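Side-chain contacts in alpha-actinin-like protein 1 (Schizosaccharomyces pombe, PDB 5BVR), which binds actin filaments through paired calponin-homology domains and takes part in forming and organising the actin ring during cytokinesis and septation: residues T22-S26 and R27-S31; F33-R36 and K37-D41; I46-L49 and E50-D54; K102-L105 and G106-T110; F115-A118 and D119-E122. One frame throughout, in Å; residues are numbered along the deposited sequence.

Contact 1. Residues T22-S26 and R27-S31; sequences TKLSS and RDLPS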
loop_
_atom_site.group_PDB
_atom_site.type_symbol
_atom_site.label_atom_id
_atom_site.label_comp_id
_atom_site.label_asym_id
_atom_site.label_seq_id
_atom_site.Cartn_x
_atom_site.Cartn_y
_atom_site.Cartn_z
ATOM N N THR A 22 -8.508 -1.546 3.275
ATOM C CA THR A 22 -8.024 -1.811 4.630
ATOM C C THR A 22 -8.259 -0.606 5.553
ATOM O O THR A 22 -8.522 -0.759 6.740
ATOM C CB THR A 22 -6.522 -2.209 4.686
ATOM O OG1 THR A 22 -5.693 -1.099 4.323
ATOM C CG2 THR A 22 -6.244 -3.388 3.805
ATOM N N LYS A 23 -8.162 0.601 5.008
ATOM C CA LYS A 23 -8.400 1.796 5.794
ATOM C C LYS A 23 -9.899 1.991 6.075
ATOM O O LYS A 23 -10.323 2.149 7.240
ATOM C CB LYS A 23 -7.817 3.015 5.091
ATOM C CG LYS A 23 -6.324 2.949 4.817
ATOM C CD LYS A 23 -5.490 2.591 6.032
ATOM C CE LYS A 23 -4.021 2.536 5.654
ATOM N NZ LYS A 23 -3.186 2.202 6.838
ATOM N N LEU A 24 -10.704 1.957 5.022
ATOM C CA LEU A 24 -12.149 2.109 5.164
ATOM C C LEU A 24 -12.750 1.066 6.107
ATOM O O LEU A 24 -13.627 1.393 6.910
ATOM C CB LEU A 24 -12.831 2.005 3.805
ATOM C CG LEU A 24 -12.575 3.131 2.807
ATOM C CD1 LEU A 24 -13.241 2.787 1.494
ATOM C CD2 LEU A 24 -13.102 4.452 3.340
ATOM N N SER A 25 -12.298 -0.182 6.006
ATOM C CA SER A 25 -12.843 -1.255 6.837
ATOM C C SER A 25 -12.524 -1.051 8.309
ATOM O O SER A 25 -13.213 -1.592 9.177
ATOM C CB SER A 25 -12.325 -2.611 6.375
ATOM O OG SER A 25 -12.807 -2.894 5.071
ATOM N N SER A 26 -11.499 -0.261 8.601
ATOM C CA SER A 26 -11.166 0.027 9.991
ATOM C C SER A 26 -12.283 0.823 10.692
ATOM O O SER A 26 -12.270 0.975 11.914
ATOM C CB SER A 26 -9.820 0.755 10.093
ATOM O OG SER A 26 -9.938 2.119 9.748
ATOM N N ARG A 27 -13.253 1.307 9.917
ATOM C CA ARG A 27 -14.419 2.008 10.457
ATOM C C ARG A 27 -15.722 1.472 9.859
ATOM O O ARG A 27 -16.737 2.173 9.825
ATOM C CB ARG A 27 -14.296 3.504 10.194
ATOM C CG ARG A 27 -13.044 4.111 10.790
ATOM C CD ARG A 27 -13.018 5.619 10.619
ATOM N NE ARG A 27 -11.869 6.214 11.302
ATOM C CZ ARG A 27 -11.598 7.518 11.334
ATOM N NH1 ARG A 27 -12.387 8.389 10.714
ATOM N NH2 ARG A 27 -10.530 7.953 11.993
ATOM N N ASP A 28 -15.681 0.223 9.400
ATOM C CA ASP A 28 -16.862 -0.453 8.865
ATOM C C ASP A 28 -17.541 0.352 7.771
ATOM O O ASP A 28 -18.772 0.345 7.654
ATOM C CB ASP A 28 -17.884 -0.728 9.980
ATOM C CG ASP A 28 -17.371 -1.700 11.024
ATOM O OD1 ASP A 28 -16.361 -2.389 10.771
ATOM O OD2 ASP A 28 -17.999 -1.787 12.100
ATOM N N LEU A 29 -16.744 1.063 6.978
ATOM C CA LEU A 29 -17.282 1.864 5.885
ATOM C C LEU A 29 -17.421 0.999 4.636
ATOM O O LEU A 29 -16.756 -0.030 4.532
ATOM C CB LEU A 29 -16.384 3.078 5.617
ATOM C CG LEU A 29 -16.404 4.146 6.717
ATOM C CD1 LEU A 29 -15.334 5.202 6.507
ATOM C CD2 LEU A 29 -17.774 4.819 6.749
ATOM N N PRO A 30 -18.287 1.411 3.693
ATOM C CA PRO A 30 -18.446 0.636 2.458
ATOM C C PRO A 30 -17.143 0.610 1.676
ATOM O O PRO A 30 -16.368 1.553 1.774
ATOM C CB PRO A 30 -19.522 1.401 1.681
ATOM C CG PRO A 30 -19.614 2.747 2.321
ATOM C CD PRO A 30 -19.199 2.564 3.745
ATOM N N SER A 31 -16.914 -0.463 0.929
ATOM C CA SER A 31 -15.681 -0.613 0.161
ATOM C C SER A 31 -15.691 0.040 -1.216
ATOM O O SER A 31 -16.724 0.352 -1.809
ATOM C CB SER A 31 -15.353 -2.095 -0.011
ATOM O OG SER A 31 -15.172 -2.732 1.239
HETATM O O HOH W 1 -14.133 -1.333 3.267
HETATM O O HOH W 2 -9.677 4.048 11.984
#
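Leu24 and Leu29 meet where helix 11-25 ends in a Schellman motif, in the first calponin-homology domain. CD2 of Leu24 touches CD1 of Leu29 at 3.9 Å, the two side chains crossing at about a right angle. This apolar contact lies beside the signature pair of backbone bonds: Leu29 N donates to Leu24 O at 3.1 Å, and Asp28 N to Ser25 O at the same length. Asp28 adopts positive phi (53°) and so turns the chain out of the helix. Leu24 O accepts a second bond from Arg27 N at 3.0 Å; its two donors come from opposite faces of the carbonyl plane. CD1 of Leu24 lies 3.4 Å from Pro30 O, a buried carbonyl oxygen with no polar partner in the model.

Outward of the turn, water ties the two segments together. One water donates to both Ser25 OG and Leu29 O and is also bonded to Ser31 OG; Ser25 OG is in turn hydrogen-bonded to Asn21 O, one helical turn back. On the surface side a second water bridges Ser26 OG and Arg27 NE, while Leu29 and Arg27 lean on Gln47 and Ile51 of helix 43-53. Ser26 OG lies between its own backbone N and carbonyl carbon (chi1 77°), which turns the hydroxyl back over the helix end to donate to Lys23 O at 2.5 Å, in the carbonyl plane.

Contact 2. Residues F33-R36 and K37-D41; sequences FDLR and KDLSD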
loop_
_atom_site.group_PDB
_atom_site.type_symbol
_atom_site.label_atom_id
_atom_site.label_comp_id
_atom_site.label_asym_id
_atom_site.label_seq_id
_atom_site.Cartn_x
_atom_site.Cartn_y
_atom_site.Cartn_z
ATOM N N PHE A 33 -14.916 -0.750 -4.991
ATOM C CA PHE A 33 -14.854 -1.893 -5.905
ATOM C C PHE A 33 -14.273 -1.487 -7.252
ATOM O O PHE A 33 -13.638 -2.299 -7.937
ATOM C CB PHE A 33 -16.248 -2.488 -6.072
ATOM C CG PHE A 33 -16.787 -3.088 -4.807
ATOM C CD1 PHE A 33 -16.359 -4.333 -4.392
ATOM C CD2 PHE A 33 -17.690 -2.399 -4.019
ATOM C CE1 PHE A 33 -16.837 -4.895 -3.230
ATOM C CE2 PHE A 33 -18.174 -2.959 -2.846
ATOM C CZ PHE A 33 -17.743 -4.207 -2.458
ATOM N N ASP A 34 -14.472 -0.226 -7.615
ATOM C CA ASP A 34 -14.023 0.303 -8.898
ATOM C C ASP A 34 -13.608 1.753 -8.739
ATOM O O ASP A 34 -14.457 2.646 -8.598
ATOM C CB ASP A 34 -15.156 0.184 -9.928
ATOM C CG ASP A 34 -14.723 0.569 -11.340
ATOM O OD1 ASP A 34 -13.601 1.088 -11.521
ATOM O OD2 ASP A 34 -15.531 0.364 -12.274
ATOM N N LEU A 35 -12.299 1.990 -8.744
ATOM C CA LEU A 35 -11.784 3.342 -8.561
ATOM C C LEU A 35 -12.191 4.304 -9.670
ATOM O O LEU A 35 -12.059 5.512 -9.493
ATOM C CB LEU A 35 -10.260 3.314 -8.433
ATOM C CG LEU A 35 -9.738 2.838 -7.076
ATOM C CD1 LEU A 35 -8.233 2.608 -7.169
ATOM C CD2 LEU A 35 -10.064 3.845 -5.988
ATOM N N ARG A 36 -12.694 3.796 -10.786
ATOM C CA ARG A 36 -13.177 4.675 -11.849
ATOM C C ARG A 36 -14.455 5.382 -11.448
ATOM O O ARG A 36 -14.735 6.484 -11.924
ATOM C CB ARG A 36 -13.442 3.900 -13.139
ATOM C CG ARG A 36 -12.202 3.421 -13.826
ATOM C CD ARG A 36 -12.523 2.671 -15.109
ATOM N NE ARG A 36 -11.302 2.182 -15.745
ATOM C CZ ARG A 36 -11.263 1.344 -16.776
ATOM N NH1 ARG A 36 -12.388 0.885 -17.318
ATOM N NH2 ARG A 36 -10.092 0.965 -17.270
ATOM N N LYS A 37 -15.233 4.746 -10.579
ATOM C CA LYS A 37 -16.573 5.230 -10.280
ATOM C C LYS A 37 -16.792 5.552 -8.814
ATOM O O LYS A 37 -17.524 6.485 -8.486
ATOM C CB LYS A 37 -17.615 4.183 -10.704
ATOM C CG LYS A 37 -17.693 3.936 -12.201
ATOM C CD LYS A 37 -18.307 5.115 -12.942
ATOM C CE LYS A 37 -18.303 4.890 -14.454
ATOM N NZ LYS A 37 -16.916 4.694 -14.993
ATOM N N ASP A 38 -16.153 4.792 -7.925
ATOM C CA ASP A 38 -16.582 4.788 -6.523
ATOM C C ASP A 38 -16.090 5.981 -5.701
ATOM O O ASP A 38 -16.519 6.161 -4.566
ATOM C CB ASP A 38 -16.192 3.484 -5.825
ATOM C CG ASP A 38 -16.902 2.268 -6.412
ATOM O OD1 ASP A 38 -17.889 2.434 -7.159
ATOM O OD2 ASP A 38 -16.469 1.143 -6.122
ATOM N N LEU A 39 -15.193 6.789 -6.255
ATOM C CA LEU A 39 -14.732 7.997 -5.573
ATOM C C LEU A 39 -15.402 9.254 -6.108
ATOM O O LEU A 39 -15.124 10.337 -5.619
ATOM C CB LEU A 39 -13.228 8.185 -5.727
ATOM C CG LEU A 39 -12.357 6.999 -5.319
ATOM C CD1 LEU A 39 -10.881 7.388 -5.408
ATOM C CD2 LEU A 39 -12.696 6.503 -3.948
ATOM N N SER A 40 -16.240 9.111 -7.125
ATOM C CA SER A 40 -16.755 10.265 -7.854
ATOM C C SER A 40 -17.546 11.260 -7.039
ATOM O O SER A 40 -17.518 12.433 -7.370
ATOM C CB SER A 40 -17.523 9.797 -9.071
ATOM O OG SER A 40 -16.600 9.184 -9.966
ATOM N N ASP A 41 -18.197 10.825 -5.963
ATOM C CA ASP A 41 -18.965 11.767 -5.139
ATOM C C ASP A 41 -18.177 12.364 -3.975
ATOM O O ASP A 41 -18.722 13.137 -3.172
ATOM C CB ASP A 41 -20.274 11.137 -4.645
ATOM C CG ASP A 41 -20.066 9.989 -3.670
ATOM O OD1 ASP A 41 -18.972 9.847 -3.076
ATOM O OD2 ASP A 41 -21.027 9.201 -3.501
HETATM O O HOH W 3 -13.989 7.284 -8.800
HETATM O O HOH W 4 -17.007 8.782 -12.598
#
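The carboxylate of Asp38 turns back on the backbone of Phe33 and Asp34, earlier in the same loop, where one oxygen takes two N-H groups. OD2 accepts from Phe33 N at 2.7 Å, nearly along its C-O axis, and from Asp34 N at 2.8 Å, this second donor standing above the carboxylate plane. The same OD2 lies at the edge of the Phe33 ring, near its plane. CG of Asp38 sits beside its backbone N (chi1 -65°), and from there the acid reaches back over Asp34 while its own N-H donates to Asp34 O at 2.8 Å. Lys37 N is the second donor to that carbonyl. An alanine here would remove the carboxylate and is likely to leave the N-H groups of Phe33 and Asp34 without their shared acceptor, the loop less firmly held.

Asp34 lies alongside Lys37, pointing the same way. Its OD1 accepts from Arg36 N at 2.9 Å, closing an Asx turn. The leucines form the apolar side of the loop: Leu35 and Leu39 lie side by side, CD2 against CD1 at 3.7 Å. A water joins Leu35 O to Leu39 N. Both leucines point into the first calponin-homology domain, Leu35 resting on Asn13 and Thr17 of helix 11-25 and on Leu105 and Ile108 of helix 101-117, and Leu39 on Phe20 and Ile104 of the same two helices.

Contact 3. Residues I46-L49 and E50-D54; sequences IQLL and EIIGD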
loop_
_atom_site.group_PDB
_atom_site.type_symbol
_atom_site.label_atom_id
_atom_site.label_comp_id
_atom_site.label_asym_id
_atom_site.label_seq_id
_atom_site.Cartn_x
_atom_site.Cartn_y
_atom_site.Cartn_z
ATOM N N ILE A 46 -12.941 11.629 1.271
ATOM C CA ILE A 46 -12.940 12.375 2.520
ATOM C C ILE A 46 -12.768 11.452 3.712
ATOM O O ILE A 46 -11.951 11.721 4.601
ATOM C CB ILE A 46 -14.224 13.181 2.657
ATOM C CG1 ILE A 46 -14.190 14.354 1.675
ATOM C CG2 ILE A 46 -14.431 13.691 4.111
ATOM C CD1 ILE A 46 -15.551 15.038 1.496
ATOM N N GLN A 47 -13.532 10.368 3.737
ATOM C CA GLN A 47 -13.441 9.425 4.838
ATOM C C GLN A 47 -12.044 8.797 4.925
ATOM O O GLN A 47 -11.494 8.674 6.027
ATOM C CB GLN A 47 -14.535 8.367 4.728
ATOM C CG GLN A 47 -15.931 8.974 4.928
ATOM C CD GLN A 47 -17.075 7.992 4.729
ATOM O OE1 GLN A 47 -17.038 7.129 3.858
ATOM N NE2 GLN A 47 -18.101 8.127 5.551
ATOM N N LEU A 48 -11.465 8.403 3.797
ATOM C CA LEU A 48 -10.081 7.917 3.788
ATOM C C LEU A 48 -9.140 8.919 4.464
ATOM O O LEU A 48 -8.329 8.556 5.327
ATOM C CB LEU A 48 -9.586 7.642 2.362
ATOM C CG LEU A 48 -8.123 7.190 2.271
ATOM C CD1 LEU A 48 -7.940 5.794 2.837
ATOM C CD2 LEU A 48 -7.652 7.250 0.830
ATOM N N LEU A 49 -9.252 10.187 4.085
ATOM C CA LEU A 49 -8.362 11.219 4.593
ATOM C C LEU A 49 -8.505 11.394 6.105
ATOM O O LEU A 49 -7.514 11.575 6.807
ATOM C CB LEU A 49 -8.598 12.538 3.864
ATOM C CG LEU A 49 -8.165 12.523 2.402
ATOM C CD1 LEU A 49 -8.741 13.737 1.658
ATOM C CD2 LEU A 49 -6.638 12.491 2.256
ATOM N N GLU A 50 -9.727 11.306 6.610
ATOM C CA GLU A 50 -9.942 11.400 8.051
ATOM C C GLU A 50 -9.209 10.266 8.762
ATOM O O GLU A 50 -8.599 10.472 9.812
ATOM C CB GLU A 50 -11.435 11.361 8.374
ATOM C CG GLU A 50 -12.151 12.654 8.003
ATOM C CD GLU A 50 -13.613 12.677 8.397
ATOM O OE1 GLU A 50 -14.265 11.605 8.367
ATOM O OE2 GLU A 50 -14.112 13.781 8.728
ATOM N N ILE A 51 -9.250 9.084 8.161
ATOM C CA ILE A 51 -8.652 7.886 8.735
ATOM C C ILE A 51 -7.130 7.939 8.725
ATOM O O ILE A 51 -6.475 7.765 9.768
ATOM C CB ILE A 51 -9.151 6.617 8.003
ATOM C CG1 ILE A 51 -10.670 6.459 8.194
ATOM C CG2 ILE A 51 -8.418 5.351 8.512
ATOM C CD1 ILE A 51 -11.311 5.438 7.293
ATOM N N ILE A 52 -6.543 8.152 7.555
ATOM C CA ILE A 52 -5.087 8.118 7.453
ATOM C C ILE A 52 -4.440 9.393 7.991
ATOM O O ILE A 52 -3.274 9.370 8.403
ATOM C CB ILE A 52 -4.613 7.802 6.018
ATOM C CG1 ILE A 52 -4.980 8.933 5.036
ATOM C CG2 ILE A 52 -5.204 6.475 5.554
ATOM C CD1 ILE A 52 -4.603 8.680 3.578
ATOM N N GLY A 53 -5.189 10.487 7.980
ATOM C CA GLY A 53 -4.720 11.769 8.476
ATOM C C GLY A 53 -5.025 12.022 9.951
ATOM O O GLY A 53 -4.530 12.995 10.504
ATOM N N ASP A 54 -5.844 11.168 10.567
ATOM C CA ASP A 54 -6.215 11.316 11.986
ATOM C C ASP A 54 -6.790 12.701 12.239
ATOM O O ASP A 54 -6.418 13.402 13.184
ATOM C CB ASP A 54 -5.011 11.038 12.887
ATOM C CG ASP A 54 -5.366 11.048 14.361
ATOM O OD1 ASP A 54 -6.524 10.729 14.702
ATOM O OD2 ASP A 54 -4.477 11.388 15.172
HETATM O O HOH W 5 -14.005 8.756 8.050
#
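Ile52 packs back against Leu48, one turn earlier on helix 43-53. From its CB, 3.9 Å from Leu48 O, the side chain divides. CG1 stands between the backbone N and the carbonyl carbon (chi1 66°), which brings it over the preceding turn, 3.4 Å from Leu48 O. CG2, the other branch, meets CD1 of Leu48 at 3.9 Å. At the tip, CD1 of Ile52 reaches CG of Leu48 at 4.0 Å. Ile52 thus touches Leu48 with both branches, the side chains running obliquely across each other, while the backbones are joined by a nearly straight bond from Ile52 N to Leu48 O (2.9 Å, 172° at the hydrogen). An alanine here would probably open a gap beside CG and CD1 of Leu48.

On the flank of the helix, Ile51 lays CG1 and CD1 over Gln47 O, the CG1 approach being 3.2 Å. The same carbonyl accepts from Ile51 N and from a water, which also donates to Glu50 OE1. OE2 of Glu50 accepts from Leu57 N and so ties the acid to the chain beyond the helix.

In the first calponin-homology domain this short helix packs against three others. Leu48 lies on Trp19 and Phe20 of helix 11-25, Leu49 on Ala77 and Ile81 of helix 67-83, and Leu48, Leu49 and Ile52 all reach Leu111 of helix 101-117.

Contact 4. Residues K102-L105 and G106-T110; sequences KLIL and GLIWT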
loop_
_atom_site.group_PDB
_atom_site.type_symbol
_atom_site.label_atom_id
_atom_site.label_comp_id
_atom_site.label_asym_id
_atom_site.label_seq_id
_atom_site.Cartn_x
_atom_site.Cartn_y
_atom_site.Cartn_z
ATOM N N LYS A 102 -6.109 7.279 -14.385
ATOM C CA LYS A 102 -4.686 7.587 -14.267
ATOM C C LYS A 102 -4.431 8.599 -13.153
ATOM O O LYS A 102 -3.542 8.419 -12.308
ATOM C CB LYS A 102 -4.146 8.138 -15.583
ATOM C CG LYS A 102 -2.652 8.428 -15.554
ATOM C CD LYS A 102 -2.240 9.203 -16.790
ATOM C CE LYS A 102 -0.761 9.513 -16.780
ATOM N NZ LYS A 102 0.048 8.273 -16.900
ATOM N N LEU A 103 -5.234 9.659 -13.136
ATOM C CA LEU A 103 -5.020 10.715 -12.153
ATOM C C LEU A 103 -5.446 10.250 -10.775
ATOM O O LEU A 103 -4.813 10.588 -9.790
ATOM C CB LEU A 103 -5.752 11.990 -12.564
ATOM C CG LEU A 103 -5.231 12.631 -13.853
ATOM C CD1 LEU A 103 -6.009 13.912 -14.151
ATOM C CD2 LEU A 103 -3.754 12.939 -13.758
ATOM N N ILE A 104 -6.477 9.425 -10.707
ATOM C CA ILE A 104 -6.918 8.857 -9.444
ATOM C C ILE A 104 -5.832 7.965 -8.827
ATOM O O ILE A 104 -5.542 8.085 -7.644
ATOM C CB ILE A 104 -8.249 8.105 -9.618
ATOM C CG1 ILE A 104 -9.399 9.121 -9.774
ATOM C CG2 ILE A 104 -8.510 7.210 -8.413
ATOM C CD1 ILE A 104 -10.688 8.512 -10.265
ATOM N N LEU A 105 -5.215 7.098 -9.632
ATOM C CA LEU A 105 -4.153 6.230 -9.110
ATOM C C LEU A 105 -2.981 7.061 -8.657
ATOM O O LEU A 105 -2.353 6.722 -7.641
ATOM C CB LEU A 105 -3.714 5.196 -10.136
ATOM C CG LEU A 105 -4.785 4.151 -10.463
ATOM C CD1 LEU A 105 -4.252 3.197 -11.515
ATOM C CD2 LEU A 105 -5.282 3.384 -9.227
ATOM N N GLY A 106 -2.654 8.119 -9.401
ATOM C CA GLY A 106 -1.617 9.065 -9.004
ATOM C C GLY A 106 -1.871 9.694 -7.645
ATOM O O GLY A 106 -0.973 9.825 -6.818
ATOM N N LEU A 107 -3.110 10.099 -7.429
ATOM C CA LEU A 107 -3.477 10.707 -6.181
ATOM C C LEU A 107 -3.370 9.711 -5.031
ATOM O O LEU A 107 -2.836 10.041 -3.979
ATOM C CB LEU A 107 -4.890 11.260 -6.263
ATOM C CG LEU A 107 -5.384 12.011 -5.025
ATOM C CD1 LEU A 107 -4.505 13.202 -4.718
ATOM C CD2 LEU A 107 -6.820 12.435 -5.233
ATOM N N ILE A 108 -3.869 8.497 -5.235
ATOM C CA ILE A 108 -3.803 7.494 -4.192
ATOM C C ILE A 108 -2.338 7.198 -3.852
ATOM O O ILE A 108 -1.993 7.066 -2.680
ATOM C CB ILE A 108 -4.575 6.227 -4.566
ATOM C CG1 ILE A 108 -6.058 6.580 -4.699
ATOM C CG2 ILE A 108 -4.356 5.140 -3.513
ATOM C CD1 ILE A 108 -6.868 5.508 -5.289
ATOM N N TRP A 109 -1.466 7.125 -4.850
ATOM C CA TRP A 109 -0.051 6.925 -4.546
ATOM C C TRP A 109 0.494 8.060 -3.669
ATOM O O TRP A 109 1.206 7.821 -2.704
ATOM C CB TRP A 109 0.796 6.783 -5.809
ATOM C CG TRP A 109 2.262 6.722 -5.485
ATOM C CD1 TRP A 109 3.213 7.634 -5.842
ATOM C CD2 TRP A 109 2.928 5.738 -4.676
ATOM N NE1 TRP A 109 4.434 7.267 -5.332
ATOM C CE2 TRP A 109 4.287 6.106 -4.614
ATOM C CE3 TRP A 109 2.506 4.578 -4.017
ATOM C CZ2 TRP A 109 5.229 5.361 -3.910
ATOM C CZ3 TRP A 109 3.439 3.833 -3.325
ATOM C CH2 TRP A 109 4.789 4.226 -3.277
ATOM N N THR A 110 0.106 9.294 -3.965
ATOM C CA THR A 110 0.545 10.420 -3.166
ATOM C C THR A 110 0.154 10.219 -1.690
ATOM O O THR A 110 0.946 10.509 -0.790
ATOM C CB THR A 110 -0.049 11.724 -3.737
ATOM O OG1 THR A 110 0.559 11.966 -5.012
ATOM C CG2 THR A 110 0.267 12.914 -2.847
#
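Lys102 is joined to the next turn through its carbonyl oxygen, which accepts from Gly106 N at 3.1 Å; its side chain points away from that turn. Leu103 follows with the same i to i+4 bond, its O accepting from Leu107 N at 3.0 Å. CB of Leu107 lies 3.6 Å from that oxygen, and beyond the helix Leu103 touches Asp95 and Leu107 touches Ile96, both of helix 93-97.

Ile104 carries the apolar contact of the stretch. Its CG2 is anti to the backbone N and meets CD1 of Ile108 at 3.9 Å, the two side chains lying alongside each other and pointing the same way. CG1 of Ile108, beside its own backbone N (chi1 -64°), passes 3.3 Å from Ile104 O, so the isoleucine covers a carbonyl that is already bonded to Ile108 N. The pair belongs to helix 101-117, the long C-terminal helix of the first calponin-homology domain, and both segments lie within the actin-binding region. Both isoleucines are buried, and Ile108 also rests on Phe16 of helix 11-25.

Leu105 completes the series, its O accepting from Trp109 N at 3.0 Å with CB of Trp109 3.6 Å from the same oxygen. Leu105 packs on Phe16 as well. The indole of Trp109, its CG anti to the backbone N (chi1 174°), swings away from Leu105 toward helix 217-234, where it touches Met221 and Thr222 and makes a cation-pi contact with Arg218, a residue of a zinc site.

Contact 5. Residues F115-A118 and D119-E122; sequences FTIA and DINE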
loop_
_atom_site.group_PDB
_atom_site.type_symbol
_atom_site.label_atom_id
_atom_site.label_comp_id
_atom_site.label_asym_id
_atom_site.label_seq_id
_atom_site.Cartn_x
_atom_site.Cartn_y
_atom_site.Cartn_z
ATOM N N PHE A 115 1.220 8.924 3.892
ATOM C CA PHE A 115 0.619 8.427 5.125
ATOM C C PHE A 115 1.056 7.024 5.524
ATOM O O PHE A 115 0.811 6.579 6.642
ATOM C CB PHE A 115 -0.906 8.542 5.053
ATOM C CG PHE A 115 -1.384 9.956 5.036
ATOM C CD1 PHE A 115 -1.351 10.710 6.203
ATOM C CD2 PHE A 115 -1.812 10.543 3.865
ATOM C CE1 PHE A 115 -1.759 12.033 6.188
ATOM C CE2 PHE A 115 -2.227 11.859 3.844
ATOM C CZ PHE A 115 -2.210 12.606 5.022
ATOM N N THR A 116 1.718 6.323 4.618
ATOM C CA THR A 116 2.210 4.984 4.903
ATOM C C THR A 116 3.726 4.882 4.839
ATOM O O THR A 116 4.306 4.073 5.524
ATOM C CB THR A 116 1.588 3.973 3.912
ATOM O OG1 THR A 116 0.177 3.877 4.155
ATOM C CG2 THR A 116 2.189 2.597 4.009
ATOM N N ILE A 117 4.366 5.657 3.980
ATOM C CA ILE A 117 5.789 5.495 3.770
ATOM C C ILE A 117 6.640 6.614 4.348
ATOM O O ILE A 117 7.706 6.359 4.840
ATOM C CB ILE A 117 6.058 5.266 2.287
ATOM C CG1 ILE A 117 5.502 3.874 1.931
ATOM C CG2 ILE A 117 7.550 5.350 1.953
ATOM C CD1 ILE A 117 5.542 3.540 0.511
ATOM N N ALA A 118 6.148 7.849 4.323
ATOM C CA ALA A 118 6.999 8.972 4.711
ATOM C C ALA A 118 7.583 8.854 6.126
ATOM O O ALA A 118 8.717 9.264 6.348
ATOM C CB ALA A 118 6.233 10.274 4.576
ATOM N N ASP A 119 6.817 8.300 7.065
ATOM C CA ASP A 119 7.257 8.235 8.467
ATOM C C ASP A 119 8.153 7.029 8.756
ATOM O O ASP A 119 8.689 6.894 9.861
ATOM C CB ASP A 119 6.055 8.193 9.412
ATOM C CG ASP A 119 5.475 6.807 9.537
ATOM O OD1 ASP A 119 4.700 6.411 8.642
ATOM O OD2 ASP A 119 5.806 6.105 10.519
ATOM N N ILE A 120 8.304 6.137 7.782
ATOM C CA ILE A 120 9.219 5.001 7.944
ATOM C C ILE A 120 10.622 5.548 8.146
ATOM O O ILE A 120 11.052 6.434 7.436
ATOM C CB ILE A 120 9.133 4.051 6.736
ATOM C CG1 ILE A 120 7.734 3.445 6.648
ATOM C CG2 ILE A 120 10.208 2.968 6.811
ATOM C CD1 ILE A 120 7.486 2.546 5.487
ATOM N N ASN A 121 11.336 5.027 9.145
ATOM C CA ASN A 121 12.674 5.513 9.485
ATOM C C ASN A 121 13.572 4.323 9.809
ATOM O O ASN A 121 13.171 3.431 10.560
ATOM C CB ASN A 121 12.600 6.471 10.686
ATOM C CG ASN A 121 13.894 7.248 10.916
ATOM O OD1 ASN A 121 14.979 6.671 10.996
ATOM N ND2 ASN A 121 13.778 8.571 11.028
ATOM N N GLU A 122 14.767 4.299 9.227
ATOM C CA GLU A 122 15.788 3.312 9.579
ATOM C C GLU A 122 17.134 4.006 9.481
ATOM O O GLU A 122 17.472 4.559 8.448
ATOM C CB GLU A 122 15.728 2.101 8.615
ATOM C CG GLU A 122 16.896 1.120 8.720
ATOM C CD GLU A 122 16.849 0.243 9.949
ATOM O OE1 GLU A 122 15.805 0.200 10.631
ATOM O OE2 GLU A 122 17.884 -0.405 10.250
#
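Ile117 O accepts from Ile120 N at 3.0 Å, the hydrogen bond that closes a type I beta turn from Ile117 to Ile120. The turn leads the chain out of the end of helix 101-117, where the last residues widen into a pi-type turn, and into the short strand 121-122. The donor stands well above the carbonyl plane, about 52° out of it, and the bond is moderately bent at the hydrogen. Strand 121-122 then pairs antiparallel with strand 125-126.

On the outer side of the turn, Asp119 carries its CG between its backbone N and carbonyl carbon (chi1 81°), and its side chain touches His229 of helix 217-234, in the second calponin-homology domain. Ile120 also leans on Phe228 and His229 of that helix and on Leu131 of helix 127-138, which places the turn at the junction of the two domains. Thr116 O has a polar partner there too, His229 NE2.

Ile120 covers the carbonyl of the turn with its side chain. Its CB lies 3.3 Å from Ile117 O, and CG1 lies opposite the carbonyl carbon, beside the backbone N (chi1 -64°), a setting that carries the chain back over the helix end. There, with CG1 of Ile117 a little farther off, CD1 of Ile120 comes within 3.8 Å of Ile117 CA and 3.5 Å of Thr116 O.

Contacts 1 to 4 lie within the first calponin-homology domain and follow one another along the chain; contact 5 leads out of it toward the second. Contacts 1 and 2 occupy the loop between helices 11-25 and 43-53, contact 1 also taking in the end of the first helix, and their centres are about 15 Å apart. Contact 3, on helix 43-53, touches contact 1 through Ile51 and Arg27. Contacts 4 and 5 share helix 101-117, with centres about 18 Å apart; contact 2 packs on contact 4 through Leu35 and Leu39, and Phe115 of contact 5 meets Ile52 of contact 3. Helix 101-117 thus carries part of the actin-binding region and runs on to the domain junction.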